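F5/8 type C domain protein (Clostridium perfringens, PDB 7JRM) probably binds mucin-type glycans through a carbohydrate-binding module, as part of an O-glycopeptidase that recognises and cleaves mucin glycoproteins. Local coordinates at residues Lys165-Val170 against Lys175-Val180; Gly109-Leu114 against Val121-Lys126. All coordinates share one frame; numbering follows the deposited sequence.

Contact 1: residues Lys165-Val170 against Lys175-Val180; sequences KFKVYV and KAETDV
Thr178 meets Phe166 across an antiparallel beta hairpin whose second strand forms an edge of a five-stranded sheet in the NPCBM/NEW2 (CBM51) domain. The threonine hydroxyl does two jobs. It donates to Asp179 O (OG1 to O 2.9 Å), in the carbonyl plane and on a lone pair, and it accepts the amide of Phe166, whose N lies 3.3 Å from OG1. OG1 is held between the backbone N and the carbonyl carbon (chi1 70°), and Thr178 N donates in turn to Phe166 O (3.0 Å), in the carbonyl plane, so that Phe166 is bound to Thr178 through both its N and its O. The same OG1 lies at the edge of the Phe166 ring, in its plane, while Trp218 meets that ring edge-to-face.

On the sheet face that carries Lys167 and Glu177, these two side chains run side by side in the same direction. Glu177 OE1 rests along the lysine methylenes, 3.9 Å from Lys167 CG, but the ammonium itself is salt-bridged to Asp205 on the neighbouring strand. Lys165 also lies alongside Glu177, its CG passing 3.2 Å from Thr178 O.

At the other end, Lys175 and Ala176 both face Val168, a classic beta bulge. Lys175 crosses Val170 at about a right angle, with aliphatic carbons touching, and the bulge is closed by a nearly straight bond from Lys175 N to Val168 O (2.9 Å, 175° at the hydrogen).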
loop_
_atom_site.group_PDB
_atom_site.type_symbol
_atom_site.label_atom_id
_atom_site.label_comp_id
_atom_site.label_asym_id
_atom_site.label_seq_id
_atom_site.Cartn_x
_atom_site.Cartn_y
_atom_site.Cartn_z
ATOM N N LYS A 165 -17.071 -34.406 27.674
ATOM C CA LYS A 165 -17.365 -34.333 26.252
ATOM C C LYS A 165 -18.005 -32.985 25.970
ATOM O O LYS A 165 -18.972 -32.604 26.637
ATOM C CB LYS A 165 -18.294 -35.466 25.802
ATOM C CG LYS A 165 -18.540 -35.495 24.301
ATOM C CD LYS A 165 -19.706 -36.399 23.936
ATOM C CE LYS A 165 -19.612 -37.740 24.642
ATOM N NZ LYS A 165 -20.943 -38.202 25.123
ATOM N N PHE A 166 -17.463 -32.264 24.995
ATOM C CA PHE A 166 -17.976 -30.951 24.638
ATOM C C PHE A 166 -18.987 -31.077 23.508
ATOM O O PHE A 166 -18.767 -31.807 22.540
ATOM C CB PHE A 166 -16.839 -30.019 24.220
ATOM C CG PHE A 166 -15.849 -29.744 25.314
ATOM C CD1 PHE A 166 -14.803 -30.617 25.552
ATOM C CD2 PHE A 166 -15.965 -28.612 26.104
ATOM C CE1 PHE A 166 -13.890 -30.368 26.555
ATOM C CE2 PHE A 166 -15.053 -28.358 27.108
ATOM C CZ PHE A 166 -14.015 -29.238 27.335
ATOM N N LYS A 167 -20.102 -30.364 23.647
ATOM C CA LYS A 167 -21.153 -30.347 22.642
ATOM C C LYS A 167 -21.609 -28.913 22.424
ATOM O O LYS A 167 -21.644 -28.108 23.357
ATOM C CB LYS A 167 -22.347 -31.219 23.057
ATOM C CG LYS A 167 -21.984 -32.661 23.373
ATOM C CD LYS A 167 -23.204 -33.461 23.797
ATOM C CE LYS A 167 -22.811 -34.636 24.677
ATOM N NZ LYS A 167 -24.000 -35.341 25.230
ATOM N N VAL A 168 -21.959 -28.601 21.179
ATOM C CA VAL A 168 -22.407 -27.267 20.794
ATOM C C VAL A 168 -23.770 -27.400 20.130
ATOM O O VAL A 168 -23.906 -28.079 19.105
ATOM C CB VAL A 168 -21.408 -26.572 19.858
ATOM C CG1 VAL A 168 -22.013 -25.294 19.294
ATOM C CG2 VAL A 168 -20.113 -26.272 20.596
ATOM N N TYR A 169 -24.775 -26.754 20.714
ATOM C CA TYR A 169 -26.128 -26.744 20.183
ATOM C C TYR A 169 -26.435 -25.372 19.601
ATOM O O TYR A 169 -26.099 -24.346 20.200
ATOM C CB TYR A 169 -27.149 -27.096 21.268
ATOM C CG TYR A 169 -27.044 -28.518 21.774
ATOM C CD1 TYR A 169 -27.895 -29.508 21.301
ATOM C CD2 TYR A 169 -26.094 -28.871 22.724
ATOM C CE1 TYR A 169 -27.804 -30.808 21.760
ATOM C CE2 TYR A 169 -25.994 -30.170 23.188
ATOM C CZ TYR A 169 -26.851 -31.134 22.704
ATOM O OH TYR A 169 -26.756 -32.428 23.163
ATOM N N VAL A 170 -27.062 -25.360 18.430
ATOM C CA VAL A 170 -27.460 -24.129 17.755
ATOM C C VAL A 170 -28.975 -24.154 17.631
ATOM O O VAL A 170 -29.529 -24.966 16.878
ATOM C CB VAL A 170 -26.793 -23.982 16.380
ATOM C CG1 VAL A 170 -27.326 -22.753 15.663
ATOM C CG2 VAL A 170 -25.282 -23.898 16.532
ATOM N N LYS A 175 -24.874 -29.508 16.718
ATOM C CA LYS A 175 -24.135 -29.250 15.490
ATOM C C LYS A 175 -22.715 -29.790 15.502
ATOM O O LYS A 175 -22.196 -30.141 14.441
ATOM C CB LYS A 175 -24.088 -27.744 15.203
ATOM C CG LYS A 175 -25.441 -27.141 14.873
ATOM C CD LYS A 175 -26.071 -27.826 13.673
ATOM C CE LYS A 175 -27.325 -27.099 13.220
ATOM N NZ LYS A 175 -27.857 -27.656 11.946
ATOM N N ALA A 176 -22.077 -29.869 16.666
ATOM C CA ALA A 176 -20.718 -30.378 16.753
ATOM C C ALA A 176 -20.487 -30.952 18.142
ATOM O O ALA A 176 -21.150 -30.576 19.111
ATOM C CB ALA A 176 -19.685 -29.287 16.444
ATOM N N GLU A 177 -19.529 -31.872 18.224
ATOM C CA GLU A 177 -19.164 -32.486 19.492
ATOM C C GLU A 177 -17.804 -33.147 19.342
ATOM O O GLU A 177 -17.366 -33.468 18.234
ATOM C CB GLU A 177 -20.212 -33.507 19.949
ATOM C CG GLU A 177 -20.176 -34.820 19.188
ATOM C CD GLU A 177 -21.266 -35.777 19.631
ATOM O OE1 GLU A 177 -21.870 -35.540 20.697
ATOM O OE2 GLU A 177 -21.521 -36.765 18.909
ATOM N N THR A 178 -17.139 -33.340 20.477
ATOM C CA THR A 178 -15.861 -34.027 20.528
ATOM C C THR A 178 -16.064 -35.451 21.037
ATOM O O THR A 178 -17.167 -35.855 21.414
ATOM C CB THR A 178 -14.874 -33.272 21.423
ATOM O OG1 THR A 178 -15.283 -33.387 22.792
ATOM C CG2 THR A 178 -14.814 -31.804 21.037
ATOM N N ASP A 179 -14.982 -36.222 21.041
ATOM C CA ASP A 179 -14.981 -37.502 21.729
ATOM C C ASP A 179 -14.852 -37.264 23.232
ATOM O O ASP A 179 -14.851 -36.127 23.711
ATOM C CB ASP A 179 -13.849 -38.388 21.213
ATOM C CG ASP A 179 -13.791 -38.445 19.700
ATOM O OD1 ASP A 179 -14.864 -38.500 19.062
ATOM O OD2 ASP A 179 -12.670 -38.436 19.150
ATOM N N VAL A 180 -14.742 -38.349 23.992
ATOM C CA VAL A 180 -14.469 -38.223 25.419
ATOM C C VAL A 180 -13.036 -37.738 25.592
ATOM O O VAL A 180 -12.083 -38.410 25.180
ATOM C CB VAL A 180 -14.706 -39.551 26.148
ATOM C CG1 VAL A 180 -14.025 -39.536 27.509
ATOM C CG2 VAL A 180 -16.197 -39.810 26.297
#

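Contact 2: residues Gly109-Leu114 against Val121-Lys126; sequences GNQIRL and VETFAK
Leu114 and Glu122 form a hydrogen-bonded pair in a two-stranded antiparallel hairpin of the NPCBM/NEW2 domain. Each amide serves the other's carbonyl: Leu114 N reaches Glu122 O at 2.9 Å, in the carbonyl plane, and Glu122 N reaches Leu114 O at 2.8 Å. Further along, Phe124 N donates to Ile112 O (2.8 Å) in an almost straight bond, 176° at the hydrogen. Ile112 O also receives a CA-H contact from Thr123 and lies at the edge of the Phe124 ring, in its plane.

On the face that carries Ile112, Leu114 and Phe124, the Phe124 side chain crosses both Ile112 and Leu114 at about a right angle. Its CB touches Ile112 CG2, and CE1 comes within 4.2 Å of Leu114 CD1; Ala219 of strand 215-224 touches both Leu114 and Phe124. On the other face, Arg113 and Thr123 lie side by side, with Arg113 CG 3.9 Å from Thr123 OG1.

Glu122 and Lys126 find polar partners outside the two segments: Glu122 OE1 bonds Asn116 ND2, and Lys126 NZ makes salt bridges to Asp88 and Asp104. A water bridges the two segments, accepting from Ile112 N (3.0 Å) and donating to Phe124 O at 2.7 Å.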
loop_
_atom_site.group_PDB
_atom_site.type_symbol
_atom_site.label_atom_id
_atom_site.label_comp_id
_atom_site.label_asym_id
_atom_site.label_seq_id
_atom_site.Cartn_x
_atom_site.Cartn_y
_atom_site.Cartn_z
ATOM N N GLY A 109 -10.029 -20.786 39.375
ATOM C CA GLY A 109 -9.477 -19.461 39.530
ATOM C C GLY A 109 -8.145 -19.244 38.845
ATOM O O GLY A 109 -7.761 -18.092 38.618
ATOM N N ASN A 110 -7.431 -20.316 38.511
ATOM C CA ASN A 110 -6.171 -20.191 37.800
ATOM C C ASN A 110 -6.421 -19.809 36.342
ATOM O O ASN A 110 -7.560 -19.734 35.871
ATOM C CB ASN A 110 -5.384 -21.497 37.873
ATOM C CG ASN A 110 -4.814 -21.755 39.251
ATOM O OD1 ASN A 110 -4.457 -20.824 39.975
ATOM N ND2 ASN A 110 -4.728 -23.026 39.625
ATOM N N GLN A 111 -5.330 -19.568 35.621
ATOM C CA GLN A 111 -5.431 -19.241 34.207
ATOM C C GLN A 111 -5.966 -20.429 33.417
ATOM O O GLN A 111 -5.787 -21.591 33.795
ATOM C CB GLN A 111 -4.069 -18.821 33.652
ATOM C CG GLN A 111 -3.567 -17.477 34.152
ATOM C CD GLN A 111 -2.136 -17.203 33.731
ATOM O OE1 GLN A 111 -1.209 -17.900 34.145
ATOM N NE2 GLN A 111 -1.947 -16.183 32.899
ATOM N N ILE A 112 -6.635 -20.127 32.307
ATOM C CA ILE A 112 -7.126 -21.173 31.417
ATOM C C ILE A 112 -5.934 -21.843 30.748
ATOM O O ILE A 112 -5.155 -21.193 30.040
ATOM C CB ILE A 112 -8.102 -20.599 30.383
ATOM C CG1 ILE A 112 -9.400 -20.168 31.068
ATOM C CG2 ILE A 112 -8.378 -21.618 29.290
ATOM C CD1 ILE A 112 -10.282 -19.301 30.209
ATOM N N ARG A 113 -5.782 -23.145 30.976
ATOM C CA ARG A 113 -4.624 -23.883 30.492
ATOM C C ARG A 113 -5.073 -25.219 29.921
ATOM O O ARG A 113 -5.774 -25.981 30.592
ATOM C CB ARG A 113 -3.603 -24.102 31.616
ATOM C CG ARG A 113 -2.917 -22.825 32.078
ATOM C CD ARG A 113 -2.089 -23.051 33.333
ATOM N NE ARG A 113 -2.884 -23.578 34.438
ATOM C CZ ARG A 113 -2.521 -24.610 35.192
ATOM N NH1 ARG A 113 -1.372 -25.231 34.963
ATOM N NH2 ARG A 113 -3.306 -25.023 36.177
ATOM N N LEU A 114 -4.662 -25.496 28.686
ATOM C CA LEU A 114 -4.972 -26.744 28.006
ATOM C C LEU A 114 -3.680 -27.389 27.526
ATOM O O LEU A 114 -2.596 -26.803 27.608
ATOM C CB LEU A 114 -5.931 -26.518 26.829
ATOM C CG LEU A 114 -7.322 -25.993 27.184
ATOM C CD1 LEU A 114 -8.187 -25.880 25.938
ATOM C CD2 LEU A 114 -7.982 -26.885 28.223
ATOM N N VAL A 121 1.930 -26.991 27.386
ATOM C CA VAL A 121 0.715 -26.400 27.935
ATOM C C VAL A 121 0.457 -25.071 27.240
ATOM O O VAL A 121 1.363 -24.236 27.125
ATOM C CB VAL A 121 0.825 -26.215 29.458
ATOM C CG1 VAL A 121 -0.355 -25.410 29.986
ATOM C CG2 VAL A 121 0.906 -27.566 30.151
ATOM N N GLU A 122 -0.774 -24.876 26.775
ATOM C CA GLU A 122 -1.190 -23.627 26.151
ATOM C C GLU A 122 -1.988 -22.813 27.162
ATOM O O GLU A 122 -3.017 -23.278 27.667
ATOM C CB GLU A 122 -2.023 -23.892 24.897
ATOM C CG GLU A 122 -2.299 -22.650 24.067
ATOM C CD GLU A 122 -1.124 -22.256 23.198
ATOM O OE1 GLU A 122 -0.232 -23.103 22.981
ATOM O OE2 GLU A 122 -1.088 -21.096 22.735
ATOM N N THR A 123 -1.515 -21.606 27.455
ATOM C CA THR A 123 -2.165 -20.713 28.404
ATOM C C THR A 123 -2.954 -19.656 27.644
ATOM O O THR A 123 -2.404 -18.967 26.779
ATOM C CB THR A 123 -1.140 -20.047 29.324
ATOM O OG1 THR A 123 -0.245 -21.040 29.842
ATOM C CG2 THR A 123 -1.837 -19.348 30.479
ATOM N N PHE A 124 -4.238 -19.532 27.967
ATOM C CA PHE A 124 -5.132 -18.600 27.296
ATOM C C PHE A 124 -5.490 -17.450 28.225
ATOM O O PHE A 124 -5.692 -17.648 29.428
ATOM C CB PHE A 124 -6.417 -19.295 26.834
ATOM C CG PHE A 124 -6.195 -20.372 25.813
ATOM C CD1 PHE A 124 -5.840 -21.652 26.203
ATOM C CD2 PHE A 124 -6.350 -20.106 24.463
ATOM C CE1 PHE A 124 -5.640 -22.646 25.264
ATOM C CE2 PHE A 124 -6.151 -21.095 23.519
ATOM C CZ PHE A 124 -5.796 -22.366 23.920
ATOM N N ALA A 125 -5.573 -16.245 27.661
ATOM C CA ALA A 125 -6.043 -15.106 28.437
ATOM C C ALA A 125 -7.560 -14.993 28.399
ATOM O O ALA A 125 -8.161 -14.435 29.325
ATOM C CB ALA A 125 -5.404 -13.814 27.922
ATOM N N LYS A 126 -8.191 -15.520 27.351
ATOM C CA LYS A 126 -9.628 -15.408 27.155
ATOM C C LYS A 126 -10.258 -16.791 27.065
ATOM O O LYS A 126 -9.635 -17.747 26.595
ATOM C CB LYS A 126 -9.948 -14.609 25.888
ATOM C CG LYS A 126 -9.104 -13.358 25.714
ATOM C CD LYS A 126 -9.520 -12.270 26.690
ATOM C CE LYS A 126 -10.886 -11.707 26.334
ATOM N NZ LYS A 126 -11.458 -10.892 27.442
HETATM O O HOH W 1 -6.932 -17.189 31.778
#

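Overall arrangement
Both contacts are partly buried hairpins of the same NPCBM/NEW2 domain, with centres 21 Å apart and nearest atoms about 7 Å apart, but they share no strand. Contact 1 is part of a larger sheet: its first strand is flanked by strand 199-205, and its apolar side packs on strands 145-152 and 188-193. Contact 2 is a two-stranded hairpin laid against strand 215-224. Contact 1 is the more buried, with four of its eleven touching residues buried against two of nine in contact 2. The Val180 side chain of contact 1 is about 7 Å from the bound calcium, though no residue of the contact is a ligand.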